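Local coordinates for protein mandelate racemase/muconate lactonizing enzyme (Jannaschia sp., PDB 4J3Z) that is of unknown exact substrate but belongs to the enolase superfamily, whose members abstract a proton alpha to a carboxylate, and is probably an isomerase, at residues D5-F10 against V27-D32; T60-G65 against R76-S81. All blocks are in the same frame, centred on the assembly; numbering follows the deposited sequence.

From the N terminus the chain runs out along strand 4-12 and comes back along strand 24-31, so that contact 1 closes a loop of 16 residues. It then adds strand 36-41 and helix 48-62, turns, and enters helix 71-80; contact 2 closes this second, shorter loop of 10 residues. The two loops follow in series, neither nesting nor crossing, and the centres of the two contacts lie about 15 Å apart. Contact 1 pairs the first two strands of the three-stranded sheet, contact 2 two successive helices. A salt bridge from R64 NH2 to D5 OD1 (3.3 Å) joins them directly, and L98 of helix 89-109 receives L7 and V27 from the sheet and M63 from segment 60-65.

Contact 1 (D5-F10 against V27-D32); sequences DTLDIF and VRVTTD
D5 and T6 both offer their backbone N-H to the same acceptor: D5 N lies 2.9 Å from T30 O. The bond from T6 N to T30 O is longer, at 3.3 Å. With D5 and T6 both opposite T30, this is a classic beta bulge, to which the bond from T30 N to T6 O also belongs; beyond it the antiparallel ladder is regular, and R28 N reaches D8 O at 2.9 Å. The T6 and T30 side chains stand side by side, and a water bonded to both OG1 atoms donates a hydrogen bond to R28 O (2.7 Å).

R28 traverses this hydroxyl-bearing face. Its CB passes D8 O at 4.1 Å; CG, anti to the backbone N (chi1 -177°), starts the chain outward, and the residue also packs on L38 of strand 36-41. A bend at chi3 (-101°) then turns the guanidinium toward F10, where R28 NH1 lies at the ring edge, near the ring plane and 3.5 Å from F10 CZ, with the two planes almost perpendicular at 89°. NH2 ends in a salt bridge to D371, on a helix that F10 also touches, so the salt bridge anchors the tip while the F10 edge lies beside it.

The other face is apolar. L7 CD1 settles against V27 CB (3.6 Å) and also touches V29 CG2; L7 packs on helices 48-62 and 89-109, V27 and V29 on 89-109. A bulged hairpin, one face packed against helices, thus begins the three-stranded antiparallel meander characteristic of the enolase-superfamily capping domain.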
ATOM      1  N   ASP D   5     -23.656  12.819 -43.518  1.00 35.48           N
ATOM      2  CA  ASP D   5     -24.022  12.130 -44.757  1.00 35.55           C
ATOM      3  C   ASP D   5     -22.848  11.415 -45.433  1.00 34.72           C
ATOM      4  O   ASP D   5     -22.802  10.181 -45.432  1.00 34.89           O
ATOM      5  CB  ASP D   5     -24.719  13.090 -45.733  1.00 36.72           C
ATOM      6  CG  ASP D   5     -25.556  12.364 -46.777  1.00 37.44           C
ATOM      7  OD1 ASP D   5     -25.501  11.118 -46.855  1.00 38.33           O
ATOM      8  OD2 ASP D   5     -26.280  13.044 -47.527  1.00 37.70           O
ATOM      9  N   THR D   6     -21.917  12.181 -46.011  1.00 32.15           N
ATOM     10  CA  THR D   6     -20.808  11.604 -46.780  1.00 30.52           C
ATOM     11  C   THR D   6     -19.428  11.899 -46.193  1.00 31.54           C
ATOM     12  O   THR D   6     -19.238  12.864 -45.438  1.00 31.33           O
ATOM     13  CB  THR D   6     -20.784  12.076 -48.251  1.00 29.70           C
ATOM     14  OG1 THR D   6     -20.351  13.439 -48.307  1.00 29.85           O
ATOM     15  CG2 THR D   6     -22.162  11.909 -48.940  1.00 29.07           C
ATOM     16  N   LEU D   7     -18.471  11.054 -46.570  1.00 31.05           N
ATOM     17  CA  LEU D   7     -17.105  11.181 -46.132  1.00 31.49           C
ATOM     18  C   LEU D   7     -16.131  11.103 -47.305  1.00 32.17           C
ATOM     19  O   LEU D   7     -16.211  10.213 -48.144  1.00 31.74           O
ATOM     20  CB  LEU D   7     -16.788  10.089 -45.110  1.00 32.08           C
ATOM     21  CG  LEU D   7     -15.340   9.932 -44.637  1.00 31.51           C
ATOM     22  CD1 LEU D   7     -14.849  11.182 -43.931  1.00 30.48           C
ATOM     23  CD2 LEU D   7     -15.227   8.713 -43.734  1.00 31.48           C
ATOM     24  N   ASP D   8     -15.215  12.060 -47.361  1.00 33.50           N
ATOM     25  CA  ASP D   8     -14.093  11.974 -48.282  1.00 33.17           C
ATOM     26  C   ASP D   8     -12.836  11.928 -47.446  1.00 29.28           C
ATOM     27  O   ASP D   8     -12.698  12.687 -46.488  1.00 28.74           O
ATOM     28  CB  ASP D   8     -14.080  13.164 -49.241  1.00 35.68           C
ATOM     29  CG  ASP D   8     -15.390  13.321 -49.991  1.00 39.08           C
ATOM     30  OD1 ASP D   8     -16.066  12.299 -50.270  1.00 38.78           O
ATOM     31  OD2 ASP D   8     -15.744  14.477 -50.305  1.00 41.90           O
ATOM     32  N   ILE D   9     -11.952  10.998 -47.785  1.00 28.65           N
ATOM     33  CA  ILE D   9     -10.689  10.816 -47.070  1.00 28.81           C
ATOM     34  C   ILE D   9      -9.564  11.232 -48.010  1.00 29.97           C
ATOM     35  O   ILE D   9      -9.578  10.864 -49.192  1.00 30.20           O
ATOM     36  CB  ILE D   9     -10.484   9.348 -46.609  1.00 27.34           C
ATOM     37  CG1 ILE D   9     -11.669   8.866 -45.755  1.00 25.97           C
ATOM     38  CG2 ILE D   9      -9.170   9.183 -45.850  1.00 26.76           C
ATOM     39  CD1 ILE D   9     -11.546   7.434 -45.272  1.00 25.25           C
ATOM     40  N   PHE D  10      -8.612  12.001 -47.474  1.00 29.82           N
ATOM     41  CA  PHE D  10      -7.420  12.448 -48.205  1.00 30.79           C
ATOM     42  C   PHE D  10      -6.143  11.879 -47.581  1.00 31.78           C
ATOM     43  O   PHE D  10      -5.877  12.070 -46.386  1.00 31.77           O
ATOM     44  CB  PHE D  10      -7.322  13.984 -48.215  1.00 29.66           C
ATOM     45  CG  PHE D  10      -8.425  14.670 -48.977  1.00 29.92           C
ATOM     46  CD1 PHE D  10      -8.328  14.864 -50.352  1.00 29.16           C
ATOM     47  CD2 PHE D  10      -9.556  15.142 -48.318  1.00 30.70           C
ATOM     48  CE1 PHE D  10      -9.334  15.504 -51.056  1.00 28.53           C
ATOM     49  CE2 PHE D  10     -10.572  15.778 -49.021  1.00 30.60           C
ATOM     50  CZ  PHE D  10     -10.458  15.961 -50.391  1.00 29.75           C
ATOM     51  N   VAL D  27      -9.822  13.670 -43.026  1.00 27.56           N
ATOM     52  CA  VAL D  27     -11.219  13.375 -43.347  1.00 26.93           C
ATOM     53  C   VAL D  27     -12.036  14.671 -43.491  1.00 25.98           C
ATOM     54  O   VAL D  27     -11.839  15.630 -42.741  1.00 25.72           O
ATOM     55  CB  VAL D  27     -11.878  12.430 -42.302  1.00 27.11           C
ATOM     56  CG1 VAL D  27     -11.019  11.193 -42.053  1.00 25.87           C
ATOM     57  CG2 VAL D  27     -12.182  13.149 -40.989  1.00 26.73           C
ATOM     58  N   ARG D  28     -12.934  14.701 -44.469  1.00 25.35           N
ATOM     59  CA  ARG D  28     -13.866  15.818 -44.623  1.00 25.66           C
ATOM     60  C   ARG D  28     -15.298  15.294 -44.703  1.00 26.41           C
ATOM     61  O   ARG D  28     -15.697  14.724 -45.718  1.00 26.48           O
ATOM     62  CB  ARG D  28     -13.528  16.642 -45.867  1.00 25.62           C
ATOM     63  CG  ARG D  28     -14.403  17.869 -46.066  1.00 24.88           C
ATOM     64  CD  ARG D  28     -14.523  18.170 -47.547  1.00 25.30           C
ATOM     65  NE  ARG D  28     -13.646  19.259 -47.944  1.00 26.09           N
ATOM     66  CZ  ARG D  28     -12.971  19.323 -49.087  1.00 26.10           C
ATOM     67  NH1 ARG D  28     -13.042  18.333 -49.974  1.00 25.77           N
ATOM     68  NH2 ARG D  28     -12.207  20.387 -49.331  1.00 25.52           N
ATOM     69  N   VAL D  29     -16.050  15.470 -43.615  1.00 27.57           N
ATOM     70  CA  VAL D  29     -17.441  15.022 -43.519  1.00 27.92           C
ATOM     71  C   VAL D  29     -18.403  16.132 -43.956  1.00 29.22           C
ATOM     72  O   VAL D  29     -18.283  17.264 -43.487  1.00 29.33           O
ATOM     73  CB  VAL D  29     -17.795  14.588 -42.073  1.00 27.40           C
ATOM     74  CG1 VAL D  29     -19.269  14.208 -41.955  1.00 27.37           C
ATOM     75  CG2 VAL D  29     -16.916  13.431 -41.624  1.00 27.21           C
ATOM     76  N   THR D  30     -19.355  15.792 -44.834  1.00 30.15           N
ATOM     77  CA  THR D  30     -20.444  16.697 -45.242  1.00 31.47           C
ATOM     78  C   THR D  30     -21.784  16.269 -44.625  1.00 32.06           C
ATOM     79  O   THR D  30     -22.087  15.073 -44.532  1.00 32.29           O
ATOM     80  CB  THR D  30     -20.605  16.745 -46.786  1.00 31.55           C
ATOM     81  OG1 THR D  30     -19.396  17.211 -47.384  1.00 30.77           O
ATOM     82  CG2 THR D  30     -21.740  17.688 -47.214  1.00 31.06           C
ATOM     83  N   THR D  31     -22.586  17.250 -44.218  1.00 32.01           N
ATOM     84  CA  THR D  31     -23.893  16.987 -43.617  1.00 32.00           C
ATOM     85  C   THR D  31     -24.964  16.853 -44.685  1.00 32.37           C
ATOM     86  O   THR D  31     -24.706  17.104 -45.868  1.00 32.71           O
ATOM     87  CB  THR D  31     -24.304  18.107 -42.647  1.00 32.56           C
ATOM     88  OG1 THR D  31     -24.163  19.378 -43.294  1.00 33.18           O
ATOM     89  CG2 THR D  31     -23.438  18.080 -41.401  1.00 32.56           C
ATOM     90  N   ASP D  32     -26.168  16.459 -44.275  1.00 32.23           N
ATOM     91  CA  ASP D  32     -27.313  16.469 -45.188  1.00 33.41           C
ATOM     92  C   ASP D  32     -27.632  17.891 -45.675  1.00 33.50           C
ATOM     93  O   ASP D  32     -27.952  18.085 -46.864  1.00 34.14           O
ATOM     94  CB  ASP D  32     -28.545  15.768 -44.583  1.00 34.14           C
ATOM     95  CG  ASP D  32     -29.035  16.403 -43.270  1.00 34.31           C
ATOM     96  OD1 ASP D  32     -28.341  17.247 -42.664  1.00 33.01           O
ATOM     97  OD2 ASP D  32     -30.145  16.047 -42.838  1.00 35.54           O
TER
HETATM   98  O   HOH W   1     -17.713  15.221 -47.460  1.00 31.06           O

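Contact 2 (T60-G65 against R76-S81); sequences TRHMRG and RRAHSS
R61 and H62, near the C-terminal end of helix 48-62, meet the C-terminal part of helix 71-80 where two successive helices joined by a short connection come together in the N-terminal capping domain, beside a neighbouring subunit. R61 barely touches 76-81; its CB backs the H62 ring from within its own segment, 4.0 Å above the plane, while its NH1 bonds to N382 O of the second subunit.

H62 carries the contact. Its CG is turned anti to the carbonyl carbon (chi1 -42°), which sends the imidazole across the neighbouring helix. There A78 CA makes a CH-pi contact over the face opposite R61 CB, 4.3 Å from the H62 ring centroid and 13° off the normal. R61 CB on one face and the backbone of R77 and A78 on the other sandwich the ring and limit its rotation. At its edge, in plane, H62 NE2 comes within 3.0 Å of S81 OG, a hydroxyl hydrogen-bonded to G45 O of the second subunit. An alanine here is likely to open a gap between R61 CB and the backbone of A78, and to leave S81 OG without the imidazole edge beside it.

The backbone of H62 adds a polar link. The extended R77 side chain slides past H62 in the opposite direction, R77 CB lying 3.8 Å from H62 ND1. With NH2 engaged in a salt bridge with E66, R77 NH1 stands 2.6 Å from H62 O in a weak hydrogen bond, bent to 126° at the hydrogen.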
ATOM      1  N   THR D  60     -19.582   4.765 -41.418  1.00 31.32           N
ATOM      2  CA  THR D  60     -20.802   4.129 -41.935  1.00 30.48           C
ATOM      3  C   THR D  60     -21.567   3.375 -40.837  1.00 31.30           C
ATOM      4  O   THR D  60     -22.801   3.461 -40.739  1.00 30.52           O
ATOM      5  CB  THR D  60     -20.465   3.182 -43.110  1.00 29.65           C
ATOM      6  OG1 THR D  60     -19.823   3.932 -44.158  1.00 28.55           O
ATOM      7  CG2 THR D  60     -21.728   2.496 -43.674  1.00 29.97           C
ATOM      8  N   ARG D  61     -20.822   2.665 -39.995  1.00 31.58           N
ATOM      9  CA  ARG D  61     -21.421   1.774 -39.008  1.00 31.50           C
ATOM     10  C   ARG D  61     -21.975   2.466 -37.752  1.00 30.51           C
ATOM     11  O   ARG D  61     -22.847   1.903 -37.092  1.00 29.46           O
ATOM     12  CB  ARG D  61     -20.422   0.685 -38.626  1.00 32.42           C
ATOM     13  CG  ARG D  61     -21.046  -0.562 -38.031  1.00 33.53           C
ATOM     14  CD  ARG D  61     -19.980  -1.574 -37.653  1.00 35.42           C
ATOM     15  NE  ARG D  61     -19.209  -2.026 -38.812  1.00 38.02           N
ATOM     16  CZ  ARG D  61     -19.612  -2.953 -39.676  1.00 40.64           C
ATOM     17  NH1 ARG D  61     -20.791  -3.546 -39.533  1.00 41.46           N
ATOM     18  NH2 ARG D  61     -18.832  -3.285 -40.693  1.00 41.77           N
ATOM     19  N   HIS D  62     -21.483   3.670 -37.431  1.00 30.76           N
ATOM     20  CA  HIS D  62     -21.878   4.367 -36.193  1.00 29.63           C
ATOM     21  C   HIS D  62     -22.268   5.839 -36.339  1.00 29.55           C
ATOM     22  O   HIS D  62     -22.819   6.421 -35.400  1.00 29.04           O
ATOM     23  CB  HIS D  62     -20.752   4.342 -35.150  1.00 29.75           C
ATOM     24  CG  HIS D  62     -20.039   3.036 -35.028  1.00 30.44           C
ATOM     25  ND1 HIS D  62     -20.586   1.945 -34.387  1.00 31.18           N
ATOM     26  CD2 HIS D  62     -18.797   2.664 -35.415  1.00 30.00           C
ATOM     27  CE1 HIS D  62     -19.719   0.947 -34.412  1.00 30.75           C
ATOM     28  NE2 HIS D  62     -18.622   1.362 -35.019  1.00 29.70           N
ATOM     29  N   MET D  63     -21.943   6.468 -37.464  1.00 30.19           N
ATOM     30  CA  MET D  63     -21.976   7.935 -37.507  1.00 30.09           C
ATOM     31  C   MET D  63     -22.906   8.553 -38.536  1.00 30.92           C
ATOM     32  O   MET D  63     -23.554   9.555 -38.254  1.00 31.88           O
ATOM     33  CB  MET D  63     -20.561   8.498 -37.629  1.00 29.37           C
ATOM     34  CG  MET D  63     -19.661   8.078 -36.478  1.00 27.37           C
ATOM     35  SD  MET D  63     -18.023   8.817 -36.531  1.00 25.84           S
ATOM     36  CE  MET D  63     -18.429  10.553 -36.290  1.00 25.38           C
ATOM     37  N   ARG D  64     -22.987   7.960 -39.721  1.00 30.41           N
ATOM     38  CA  ARG D  64     -23.932   8.431 -40.729  1.00 30.20           C
ATOM     39  C   ARG D  64     -25.358   8.488 -40.162  1.00 31.57           C
ATOM     40  O   ARG D  64     -25.764   7.605 -39.402  1.00 32.74           O
ATOM     41  CB  ARG D  64     -23.881   7.517 -41.950  1.00 29.88           C
ATOM     42  CG  ARG D  64     -24.523   8.127 -43.171  1.00 30.91           C
ATOM     43  CD  ARG D  64     -24.276   7.314 -44.423  1.00 30.83           C
ATOM     44  NE  ARG D  64     -25.027   7.924 -45.510  1.00 32.14           N
ATOM     45  CZ  ARG D  64     -26.127   7.425 -46.065  1.00 31.95           C
ATOM     46  NH1 ARG D  64     -26.618   6.262 -45.674  1.00 30.38           N
ATOM     47  NH2 ARG D  64     -26.716   8.092 -47.049  1.00 34.29           N
ATOM     48  N   GLY D  65     -26.109   9.519 -40.537  1.00 31.82           N
ATOM     49  CA  GLY D  65     -27.489   9.693 -40.083  1.00 30.30           C
ATOM     50  C   GLY D  65     -27.625  10.182 -38.648  1.00 31.31           C
ATOM     51  O   GLY D  65     -28.658   9.963 -38.004  1.00 30.70           O
ATOM     52  N   ARG D  76     -19.121   6.357 -27.597  1.00 23.74           N
ATOM     53  CA  ARG D  76     -19.491   5.078 -26.973  1.00 23.08           C
ATOM     54  C   ARG D  76     -19.675   3.960 -28.010  1.00 23.29           C
ATOM     55  O   ARG D  76     -19.059   2.905 -27.890  1.00 23.11           O
ATOM     56  CB  ARG D  76     -20.754   5.218 -26.116  1.00 22.67           C
ATOM     57  CG  ARG D  76     -20.605   5.948 -24.781  1.00 22.22           C
ATOM     58  CD  ARG D  76     -19.465   5.462 -23.889  1.00 21.77           C
ATOM     59  NE  ARG D  76     -19.401   4.009 -23.790  1.00 22.85           N
ATOM     60  CZ  ARG D  76     -18.618   3.318 -22.959  1.00 22.96           C
ATOM     61  NH1 ARG D  76     -17.799   3.929 -22.105  1.00 22.09           N
ATOM     62  NH2 ARG D  76     -18.664   1.989 -22.979  1.00 23.47           N
ATOM     63  N   ARG D  77     -20.519   4.196 -29.018  1.00 24.19           N
ATOM     64  CA  ARG D  77     -20.686   3.268 -30.147  1.00 24.73           C
ATOM     65  C   ARG D  77     -19.326   2.848 -30.734  1.00 26.26           C
ATOM     66  O   ARG D  77     -19.067   1.657 -30.932  1.00 26.34           O
ATOM     67  CB  ARG D  77     -21.526   3.911 -31.255  1.00 24.80           C
ATOM     68  CG  ARG D  77     -23.048   3.832 -31.112  1.00 24.56           C
ATOM     69  CD  ARG D  77     -23.721   4.168 -32.448  1.00 24.88           C
ATOM     70  NE  ARG D  77     -25.061   4.744 -32.284  1.00 25.97           N
ATOM     71  CZ  ARG D  77     -25.701   5.493 -33.184  1.00 25.54           C
ATOM     72  NH1 ARG D  77     -25.152   5.784 -34.356  1.00 24.24           N
ATOM     73  NH2 ARG D  77     -26.910   5.965 -32.904  1.00 26.27           N
ATOM     74  N   ALA D  78     -18.451   3.828 -30.987  1.00 25.90           N
ATOM     75  CA  ALA D  78     -17.189   3.557 -31.661  1.00 25.73           C
ATOM     76  C   ALA D  78     -16.180   2.852 -30.761  1.00 26.59           C
ATOM     77  O   ALA D  78     -15.323   2.115 -31.253  1.00 25.95           O
ATOM     78  CB  ALA D  78     -16.607   4.829 -32.251  1.00 25.30           C
ATOM     79  N   HIS D  79     -16.293   3.089 -29.451  1.00 27.10           N
ATOM     80  CA  HIS D  79     -15.497   2.404 -28.421  1.00 25.90           C
ATOM     81  C   HIS D  79     -15.984   0.972 -28.262  1.00 26.53           C
ATOM     82  O   HIS D  79     -15.188   0.042 -28.166  1.00 27.82           O
ATOM     83  CB  HIS D  79     -15.626   3.164 -27.096  1.00 24.97           C
ATOM     84  CG  HIS D  79     -14.850   2.573 -25.951  1.00 23.71           C
ATOM     85  ND1 HIS D  79     -13.482   2.687 -25.837  1.00 21.78           N
ATOM     86  CD2 HIS D  79     -15.266   1.914 -24.842  1.00 23.23           C
ATOM     87  CE1 HIS D  79     -13.085   2.103 -24.722  1.00 22.28           C
ATOM     88  NE2 HIS D  79     -14.148   1.629 -24.096  1.00 22.68           N
ATOM     89  N   SER D  80     -17.302   0.803 -28.251  1.00 27.23           N
ATOM     90  CA  SER D  80     -17.936  -0.497 -28.029  1.00 28.02           C
ATOM     91  C   SER D  80     -18.097  -1.351 -29.297  1.00 28.96           C
ATOM     92  O   SER D  80     -18.524  -2.499 -29.218  1.00 28.59           O
ATOM     93  CB  SER D  80     -19.300  -0.292 -27.378  1.00 28.62           C
ATOM     94  OG  SER D  80     -19.218   0.569 -26.249  1.00 28.26           O
ATOM     95  N   SER D  81     -17.734  -0.802 -30.458  1.00 30.15           N
ATOM     96  CA  SER D  81     -17.910  -1.497 -31.743  1.00 30.62           C
ATOM     97  C   SER D  81     -17.460  -2.960 -31.731  1.00 31.16           C
ATOM     98  O   SER D  81     -16.437  -3.296 -31.132  1.00 31.81           O
ATOM     99  CB  SER D  81     -17.188  -0.754 -32.870  1.00 29.40           C
ATOM    100  OG  SER D  81     -17.520  -1.318 -34.130  1.00 27.50           O
TER